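Local coordinates for protein 5-oxoprolinase subunit A (PDB 2DFA) that probably cleaves 5-oxoproline to L-glutamate at the expense of ATP, as the A subunit of a three-protein 5-oxoprolinase complex, at residues Val49-Ala52 with Lys53-Val57; Ala77-Pro80 with Glu81-Tyr84; Cys119-Arg122 with Glu123-Arg126. All coordinates share one frame; numbering follows the deposited sequence.

Interaction 1. Residues Val49-Ala52 with Lys53-Val57; sequences VRLA and KAHGV
Lys53 N donates to Val49 O at 3.0 Å, an ordinary i to i+4 bond of helix 42-54. Its side chain runs fully extended from a CG anti to the backbone N (chi1 -179°), which carries NZ away from Val49-Ala52 to a hydrogen bond with Glu101 O; a long flexible amine suits that reach. Ala54 N repeats the helical bond to Arg50 O. His55 grips one oxygen twice: its backbone N lies 3.0 Å from Leu51 O and its ND1 3.1 Å from that same Leu51 O, the two donors arriving from opposite faces of the carbonyl plane. The oxygen sits at the ring edge, only 3° out of the ring plane, which tends to fix the rotation of the imidazole and implies a proton on ND1. Leu51 CD1 rests against His55 CE1 at 3.6 Å. Gly56 then takes positive phi, easy for glycine, as the C-prime residue of a Schellman motif: Gly56 N bonds Lys53 O, while Val57 N meets Ala52 O at 2.8 Å, almost straight at 174°. Val57, buried, lays its CB 4.0 Å from Ala52 CB and also packs on Ala31, as the chain of this beta-alpha-beta unit turns into strand 58-62.

Interaction 2. Residues Ala77-Pro80 with Glu81-Tyr84; sequences ALSP and EEVY
Ser79 O accepts from Val83 N at 3.0 Å and Pro80 O from Tyr84 N at 2.9 Å, so the i to i+4 bonding of helix 80-100 starts at once from an extended approach through Leu78 and Ser79. Ser79 OG stands between its own backbone N and carbonyl carbon (chi1 64°), a position that turns it back over the first turn, where it accepts from Glu82 N at 3.1 Å. Glu82 returns the favour. Its CG is anti to the carbonyl carbon and the chain extends beyond it, bringing OE1 within 2.9 Å of Ser79 N; the bond is straight at 170°, although the donor comes from above the carboxylate plane, 39° out of it. The short hydroxyl of serine and the longer carboxylate of glutamate thus each reach an amide N-H that the helix itself cannot satisfy. Glu82 OE1 also forms a salt bridge with Arg74 of the second subunit, tying the cap to the assembly. Proline suits the first helical position, where no amide hydrogen is needed, and Glu81 lies beside its ring, pointing the same way, with OE1 3.5 Å from Pro80 CG. Below the cap, Leu78 CB meets Val83 CG2 at 3.8 Å. This apolar pair is buried: Leu78 also touches Phe65 and Pro66, and Val83 faces Ala127 and Ile128 of helix 122-135. Acidic side chains are apt at this helix end, since the partial positive charge of the dipole would probably stabilise them. The reciprocal exchange between Ser79 and Glu82 is a capping box, here joined to a hydrophobic staple between Leu78 (N') and Val83 (N4).

Interaction 3. Residues Cys119-Arg122 with Glu123-Arg126; sequences CRDR and ETAR
Asp121 OD2 takes two hydrogen bonds from a single residue, Thr124. The hydroxyl is the nearer donor, with Thr124 OG1 2.6 Å from Asp121 OD2 and directed at its anti lone pair, the one facing away from the other oxygen. The backbone bond is longer and more bent: Thr124 N stands 3.1 Å from Asp121 OD2, with an angle of 138° at the hydrogen, and arrives from above the carboxylate plane. This bond makes Asp121, just before helix 122-135, its N-cap. The two side chains cross at about a right angle, and Asp121 places its carboxylate over the first turn by setting CG anti to the backbone N (chi1 -174°). Thr124 turns OG1 beside its own backbone N (chi1 -67°), so that both its donors converge on one oxygen. Aspartate's short side chain lets a carboxylate oxygen fold back onto the N-H of the third residue after it, and threonine adds a hydroxyl donor to the same oxygen. An alanine in place of Asp121 would take away that acceptor and would probably leave both the amide and the hydroxyl of Thr124 without this mate, weakening the start of the helix. Just behind the cap, Ala125 N bonds Asp121 O at 3.0 Å and Arg126 N bonds Arg122 O at 2.8 Å, the first i to i+4 bonds of the helix. Asp121 lies in the short link that follows helix 112-120. Thr124 packs back on Leu114 and Lys117 of that helix, while small Ala125 lets Tyr149 and Glu152 of helix 148-155 come close. Arg122 extends toward helix 148-155, forming salt bridges to Glu151 and Glu152.

Overall arrangement
Interactions 2 and 3 are neighbouring helix starts, their centres 10 Å apart and on the same side of the chain's centre. They touch where Pro80 CB lies 3.9 Å from Glu123 O and Val83 CG1 4.0 Å from Thr124 O, so the first turns of helices 80-100 and 122-135 pack directly together. Interaction 1 is instead a helix end, its centre 32 Å from that of each of the others and opposite interaction 3 across the chain's centre. Helix 80-100 spans between them: its start belongs to interaction 2, and residues Leu94, Phe97 and Leu98 near its far end pack on Val49 of interaction 1. All three contacts shape helix ends within the LamB/PxpA family region.

Interaction 1. Residues Val49-Ala52 with Lys53-Val57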
ATOM      1  N   VAL A  49       2.075  22.232   1.967  1.00 29.59           N
ATOM      2  CA  VAL A  49       2.907  23.031   2.859  1.00 30.96           C
ATOM      3  C   VAL A  49       3.308  24.323   2.153  1.00 32.35           C
ATOM      4  O   VAL A  49       3.307  25.404   2.755  1.00 33.10           O
ATOM      5  CB  VAL A  49       4.170  22.247   3.290  1.00 29.27           C
ATOM      6  CG1 VAL A  49       5.162  23.172   3.982  1.00 27.71           C
ATOM      7  CG2 VAL A  49       3.763  21.107   4.249  1.00 27.55           C
ATOM      8  N   ARG A  50       3.642  24.216   0.873  1.00 34.19           N
ATOM      9  CA  ARG A  50       4.025  25.397   0.110  1.00 37.54           C
ATOM     10  C   ARG A  50       2.845  26.357   0.014  1.00 38.08           C
ATOM     11  O   ARG A  50       3.007  27.569   0.172  1.00 37.50           O
ATOM     12  CB  ARG A  50       4.527  24.985  -1.279  1.00 37.97           C
ATOM     13  CG  ARG A  50       5.902  24.322  -1.208  1.00 41.09           C
ATOM     14  CD  ARG A  50       6.423  23.817  -2.547  1.00 44.46           C
ATOM     15  NE  ARG A  50       7.833  23.438  -2.422  1.00 46.06           N
ATOM     16  CZ  ARG A  50       8.530  22.780  -3.342  1.00 47.91           C
ATOM     17  NH1 ARG A  50       7.959  22.407  -4.482  1.00 49.84           N
ATOM     18  NH2 ARG A  50       9.806  22.494  -3.119  1.00 50.05           N
ATOM     19  N   LEU A  51       1.656  25.811  -0.223  1.00 38.91           N
ATOM     20  CA  LEU A  51       0.446  26.624  -0.328  1.00 39.63           C
ATOM     21  C   LEU A  51       0.150  27.335   0.988  1.00 40.26           C
ATOM     22  O   LEU A  51      -0.150  28.531   1.002  1.00 39.89           O
ATOM     23  CB  LEU A  51      -0.746  25.747  -0.720  1.00 41.21           C
ATOM     24  CG  LEU A  51      -2.070  26.452  -1.031  1.00 44.29           C
ATOM     25  CD1 LEU A  51      -1.906  27.343  -2.264  1.00 45.42           C
ATOM     26  CD2 LEU A  51      -3.154  25.410  -1.276  1.00 44.93           C
ATOM     27  N   ALA A  52       0.231  26.598   2.095  1.00 38.09           N
ATOM     28  CA  ALA A  52      -0.023  27.169   3.412  1.00 37.98           C
ATOM     29  C   ALA A  52       0.944  28.316   3.682  1.00 37.88           C
ATOM     30  O   ALA A  52       0.545  29.379   4.165  1.00 37.43           O
ATOM     31  CB  ALA A  52       0.126  26.095   4.489  1.00 35.95           C
ATOM     32  N   LYS A  53       2.214  28.090   3.370  1.00 37.10           N
ATOM     33  CA  LYS A  53       3.256  29.096   3.570  1.00 39.46           C
ATOM     34  C   LYS A  53       2.948  30.348   2.752  1.00 40.09           C
ATOM     35  O   LYS A  53       3.087  31.470   3.239  1.00 41.15           O
ATOM     36  CB  LYS A  53       4.610  28.535   3.142  1.00 37.90           C
ATOM     37  CG  LYS A  53       5.775  29.494   3.332  1.00 38.90           C
ATOM     38  CD  LYS A  53       7.071  28.829   2.905  1.00 41.85           C
ATOM     39  CE  LYS A  53       8.282  29.714   3.152  1.00 43.51           C
ATOM     40  NZ  LYS A  53       9.528  28.995   2.774  1.00 43.15           N
ATOM     41  N   ALA A  54       2.538  30.141   1.507  1.00 39.42           N
ATOM     42  CA  ALA A  54       2.210  31.247   0.618  1.00 42.48           C
ATOM     43  C   ALA A  54       1.046  32.058   1.178  1.00 43.14           C
ATOM     44  O   ALA A  54       0.982  33.272   0.988  1.00 42.82           O
ATOM     45  CB  ALA A  54       1.863  30.719  -0.770  1.00 40.90           C
ATOM     46  N   HIS A  55       0.135  31.391   1.882  1.00 43.07           N
ATOM     47  CA  HIS A  55      -1.019  32.077   2.455  1.00 43.12           C
ATOM     48  C   HIS A  55      -0.897  32.397   3.939  1.00 41.91           C
ATOM     49  O   HIS A  55      -1.863  32.841   4.558  1.00 42.18           O
ATOM     50  CB  HIS A  55      -2.297  31.270   2.215  1.00 45.23           C
ATOM     51  CG  HIS A  55      -2.755  31.279   0.791  1.00 48.32           C
ATOM     52  ND1 HIS A  55      -2.194  30.476  -0.178  1.00 49.49           N
ATOM     53  CD2 HIS A  55      -3.691  32.030   0.163  1.00 49.32           C
ATOM     54  CE1 HIS A  55      -2.765  30.730  -1.343  1.00 50.14           C
ATOM     55  NE2 HIS A  55      -3.676  31.670  -1.163  1.00 52.01           N
ATOM     56  N   GLY A  56       0.280  32.170   4.511  1.00 40.82           N
ATOM     57  CA  GLY A  56       0.479  32.452   5.922  1.00 39.74           C
ATOM     58  C   GLY A  56      -0.432  31.660   6.847  1.00 39.65           C
ATOM     59  O   GLY A  56      -0.875  32.168   7.880  1.00 38.22           O
ATOM     60  N   VAL A  57      -0.711  30.413   6.472  1.00 38.11           N
ATOM     61  CA  VAL A  57      -1.567  29.525   7.260  1.00 36.63           C
ATOM     62  C   VAL A  57      -0.691  28.627   8.141  1.00 36.99           C
ATOM     63  O   VAL A  57       0.323  28.099   7.680  1.00 34.47           O
ATOM     64  CB  VAL A  57      -2.423  28.632   6.331  1.00 38.46           C
ATOM     65  CG1 VAL A  57      -3.232  27.635   7.152  1.00 36.14           C
ATOM     66  CG2 VAL A  57      -3.353  29.502   5.485  1.00 37.43           C
TER

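Interaction 2. Residues Ala77-Pro80 with Glu81-Tyr84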
ATOM      1  N   ALA A  77      -8.736  -1.888  14.947  1.00 36.38           N
ATOM      2  CA  ALA A  77      -8.297  -2.348  16.261  1.00 35.78           C
ATOM      3  C   ALA A  77      -6.789  -2.248  16.491  1.00 35.91           C
ATOM      4  O   ALA A  77      -6.121  -3.261  16.699  1.00 33.90           O
ATOM      5  CB  ALA A  77      -8.765  -3.784  16.482  1.00 36.05           C
ATOM      6  N   LEU A  78      -6.248  -1.030  16.458  1.00 35.12           N
ATOM      7  CA  LEU A  78      -4.821  -0.835  16.696  1.00 34.28           C
ATOM      8  C   LEU A  78      -4.529  -0.882  18.193  1.00 33.46           C
ATOM      9  O   LEU A  78      -5.304  -0.366  18.998  1.00 33.17           O
ATOM     10  CB  LEU A  78      -4.347   0.522  16.155  1.00 33.66           C
ATOM     11  CG  LEU A  78      -3.671   0.604  14.783  1.00 32.13           C
ATOM     12  CD1 LEU A  78      -4.634   0.148  13.693  1.00 34.13           C
ATOM     13  CD2 LEU A  78      -3.231   2.048  14.531  1.00 32.26           C
ATOM     14  N   SER A  79      -3.414  -1.501  18.563  1.00 33.96           N
ATOM     15  CA  SER A  79      -3.026  -1.563  19.969  1.00 32.79           C
ATOM     16  C   SER A  79      -2.489  -0.176  20.305  1.00 33.22           C
ATOM     17  O   SER A  79      -2.115   0.577  19.408  1.00 31.62           O
ATOM     18  CB  SER A  79      -1.912  -2.588  20.180  1.00 33.49           C
ATOM     19  OG  SER A  79      -0.734  -2.198  19.495  1.00 32.07           O
ATOM     20  N   PRO A  80      -2.447   0.184  21.595  1.00 34.08           N
ATOM     21  CA  PRO A  80      -1.923   1.517  21.905  1.00 33.49           C
ATOM     22  C   PRO A  80      -0.494   1.694  21.395  1.00 33.16           C
ATOM     23  O   PRO A  80      -0.107   2.791  20.971  1.00 30.74           O
ATOM     24  CB  PRO A  80      -2.046   1.601  23.436  1.00 35.83           C
ATOM     25  CG  PRO A  80      -2.154   0.165  23.891  1.00 36.24           C
ATOM     26  CD  PRO A  80      -2.975  -0.478  22.801  1.00 34.80           C
ATOM     27  N   GLU A  81       0.279   0.610  21.415  1.00 31.14           N
ATOM     28  CA  GLU A  81       1.661   0.648  20.938  1.00 31.66           C
ATOM     29  C   GLU A  81       1.679   1.031  19.455  1.00 30.32           C
ATOM     30  O   GLU A  81       2.502   1.831  19.013  1.00 29.40           O
ATOM     31  CB  GLU A  81       2.331  -0.726  21.097  1.00 36.63           C
ATOM     32  CG  GLU A  81       2.597  -1.198  22.535  1.00 41.39           C
ATOM     33  CD  GLU A  81       1.337  -1.544  23.321  1.00 44.24           C
ATOM     34  OE1 GLU A  81       0.339  -1.994  22.720  1.00 43.48           O
ATOM     35  OE2 GLU A  81       1.354  -1.380  24.559  1.00 50.14           O
ATOM     36  N   GLU A  82       0.773   0.434  18.686  1.00 29.16           N
ATOM     37  CA  GLU A  82       0.695   0.715  17.258  1.00 29.11           C
ATOM     38  C   GLU A  82       0.240   2.154  17.006  1.00 26.62           C
ATOM     39  O   GLU A  82       0.742   2.810  16.101  1.00 27.51           O
ATOM     40  CB  GLU A  82      -0.245  -0.297  16.590  1.00 31.42           C
ATOM     41  CG  GLU A  82       0.278  -1.726  16.743  1.00 34.56           C
ATOM     42  CD  GLU A  82      -0.709  -2.810  16.333  1.00 35.95           C
ATOM     43  OE1 GLU A  82      -1.940  -2.587  16.376  1.00 36.65           O
ATOM     44  OE2 GLU A  82      -0.236  -3.910  15.991  1.00 42.82           O
ATOM     45  N   VAL A  83      -0.701   2.646  17.806  1.00 25.90           N
ATOM     46  CA  VAL A  83      -1.184   4.027  17.650  1.00 27.92           C
ATOM     47  C   VAL A  83      -0.024   5.007  17.880  1.00 27.91           C
ATOM     48  O   VAL A  83       0.199   5.951  17.106  1.00 27.09           O
ATOM     49  CB  VAL A  83      -2.322   4.329  18.659  1.00 27.45           C
ATOM     50  CG1 VAL A  83      -2.638   5.833  18.681  1.00 25.65           C
ATOM     51  CG2 VAL A  83      -3.565   3.533  18.281  1.00 26.90           C
ATOM     52  N   TYR A  84       0.713   4.766  18.956  1.00 27.79           N
ATOM     53  CA  TYR A  84       1.870   5.586  19.315  1.00 26.80           C
ATOM     54  C   TYR A  84       2.906   5.663  18.183  1.00 26.59           C
ATOM     55  O   TYR A  84       3.354   6.751  17.803  1.00 25.09           O
ATOM     56  CB  TYR A  84       2.524   4.996  20.566  1.00 27.28           C
ATOM     57  CG  TYR A  84       3.818   5.655  20.979  1.00 28.06           C
ATOM     58  CD1 TYR A  84       3.818   6.851  21.700  1.00 29.65           C
ATOM     59  CD2 TYR A  84       5.047   5.065  20.673  1.00 30.21           C
ATOM     60  CE1 TYR A  84       5.015   7.441  22.112  1.00 29.21           C
ATOM     61  CE2 TYR A  84       6.247   5.645  21.080  1.00 30.00           C
ATOM     62  CZ  TYR A  84       6.220   6.831  21.804  1.00 32.57           C
ATOM     63  OH  TYR A  84       7.401   7.380  22.254  1.00 31.40           O
TER

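Interaction 3. Residues Cys119-Arg122 with Glu123-Arg126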
ATOM      1  N   CYS A 119     -11.713   9.785  21.171  1.00 43.07           N
ATOM      2  CA  CYS A 119     -12.754  10.415  21.977  1.00 45.58           C
ATOM      3  C   CYS A 119     -13.491   9.469  22.918  1.00 46.33           C
ATOM      4  O   CYS A 119     -14.119   9.918  23.880  1.00 47.12           O
ATOM      5  CB  CYS A 119     -13.760  11.132  21.072  1.00 45.57           C
ATOM      6  SG  CYS A 119     -13.099  12.612  20.259  1.00 49.54           S
ATOM      7  N   ARG A 120     -13.417   8.167  22.658  1.00 46.77           N
ATOM      8  CA  ARG A 120     -14.101   7.197  23.512  1.00 48.07           C
ATOM      9  C   ARG A 120     -13.196   6.110  24.089  1.00 47.29           C
ATOM     10  O   ARG A 120     -13.644   5.296  24.900  1.00 48.17           O
ATOM     11  CB  ARG A 120     -15.251   6.541  22.742  1.00 49.53           C
ATOM     12  CG  ARG A 120     -14.835   5.861  21.452  1.00 52.37           C
ATOM     13  CD  ARG A 120     -16.042   5.314  20.699  1.00 56.37           C
ATOM     14  NE  ARG A 120     -15.705   4.928  19.330  1.00 60.31           N
ATOM     15  CZ  ARG A 120     -14.930   3.898  19.000  1.00 62.39           C
ATOM     16  NH1 ARG A 120     -14.400   3.125  19.942  1.00 62.11           N
ATOM     17  NH2 ARG A 120     -14.674   3.647  17.722  1.00 62.07           N
ATOM     18  N   ASP A 121     -11.929   6.098  23.688  1.00 44.49           N
ATOM     19  CA  ASP A 121     -10.997   5.082  24.173  1.00 42.46           C
ATOM     20  C   ASP A 121      -9.762   5.691  24.833  1.00 41.53           C
ATOM     21  O   ASP A 121      -8.894   6.243  24.157  1.00 38.09           O
ATOM     22  CB  ASP A 121     -10.575   4.173  23.016  1.00 43.05           C
ATOM     23  CG  ASP A 121      -9.724   3.011  23.474  1.00 43.99           C
ATOM     24  OD1 ASP A 121     -10.187   2.257  24.354  1.00 48.38           O
ATOM     25  OD2 ASP A 121      -8.598   2.852  22.962  1.00 43.42           O
ATOM     26  N   ARG A 122      -9.681   5.569  26.156  1.00 39.25           N
ATOM     27  CA  ARG A 122      -8.567   6.128  26.917  1.00 38.80           C
ATOM     28  C   ARG A 122      -7.177   5.675  26.495  1.00 36.61           C
ATOM     29  O   ARG A 122      -6.252   6.484  26.470  1.00 36.39           O
ATOM     30  CB  ARG A 122      -8.746   5.852  28.414  1.00 39.26           C
ATOM     31  CG  ARG A 122      -9.794   6.726  29.093  1.00 40.91           C
ATOM     32  CD  ARG A 122      -9.813   6.483  30.599  1.00 41.74           C
ATOM     33  NE  ARG A 122     -10.880   7.231  31.263  1.00 43.01           N
ATOM     34  CZ  ARG A 122     -10.844   8.537  31.521  1.00 43.96           C
ATOM     35  NH1 ARG A 122      -9.788   9.263  31.179  1.00 43.09           N
ATOM     36  NH2 ARG A 122     -11.872   9.116  32.128  1.00 43.26           N
ATOM     37  N   GLU A 123      -7.011   4.391  26.183  1.00 34.49           N
ATOM     38  CA  GLU A 123      -5.698   3.904  25.770  1.00 34.05           C
ATOM     39  C   GLU A 123      -5.247   4.515  24.448  1.00 33.27           C
ATOM     40  O   GLU A 123      -4.069   4.829  24.271  1.00 31.92           O
ATOM     41  CB  GLU A 123      -5.690   2.377  25.664  1.00 37.24           C
ATOM     42  CG  GLU A 123      -5.647   1.685  27.020  1.00 37.60           C
ATOM     43  CD  GLU A 123      -4.418   2.079  27.818  1.00 39.62           C
ATOM     44  OE1 GLU A 123      -3.302   1.666  27.432  1.00 39.47           O
ATOM     45  OE2 GLU A 123      -4.566   2.817  28.822  1.00 38.61           O
ATOM     46  N   THR A 124      -6.181   4.679  23.520  1.00 30.61           N
ATOM     47  CA  THR A 124      -5.854   5.273  22.231  1.00 31.78           C
ATOM     48  C   THR A 124      -5.521   6.745  22.445  1.00 31.19           C
ATOM     49  O   THR A 124      -4.543   7.253  21.911  1.00 31.47           O
ATOM     50  CB  THR A 124      -7.040   5.183  21.255  1.00 32.57           C
ATOM     51  OG1 THR A 124      -7.273   3.814  20.913  1.00 34.18           O
ATOM     52  CG2 THR A 124      -6.744   5.977  19.987  1.00 31.87           C
ATOM     53  N   ALA A 125      -6.353   7.424  23.226  1.00 31.89           N
ATOM     54  CA  ALA A 125      -6.143   8.840  23.523  1.00 32.75           C
ATOM     55  C   ALA A 125      -4.773   9.053  24.166  1.00 32.00           C
ATOM     56  O   ALA A 125      -4.040   9.969  23.800  1.00 32.57           O
ATOM     57  CB  ALA A 125      -7.237   9.346  24.455  1.00 31.48           C
ATOM     58  N   ARG A 126      -4.439   8.208  25.132  1.00 32.20           N
ATOM     59  CA  ARG A 126      -3.153   8.304  25.815  1.00 32.15           C
ATOM     60  C   ARG A 126      -1.987   8.081  24.853  1.00 29.78           C
ATOM     61  O   ARG A 126      -0.986   8.797  24.914  1.00 30.99           O
ATOM     62  CB  ARG A 126      -3.080   7.282  26.956  1.00 33.53           C
ATOM     63  CG  ARG A 126      -1.703   7.155  27.593  1.00 35.65           C
ATOM     64  CD  ARG A 126      -1.703   6.145  28.744  1.00 37.30           C
ATOM     65  NE  ARG A 126      -0.350   5.863  29.223  1.00 38.64           N
ATOM     66  CZ  ARG A 126       0.492   5.000  28.657  1.00 39.27           C
ATOM     67  NH1 ARG A 126       0.129   4.312  27.580  1.00 39.81           N
ATOM     68  NH2 ARG A 126       1.705   4.824  29.168  1.00 40.67           N
TER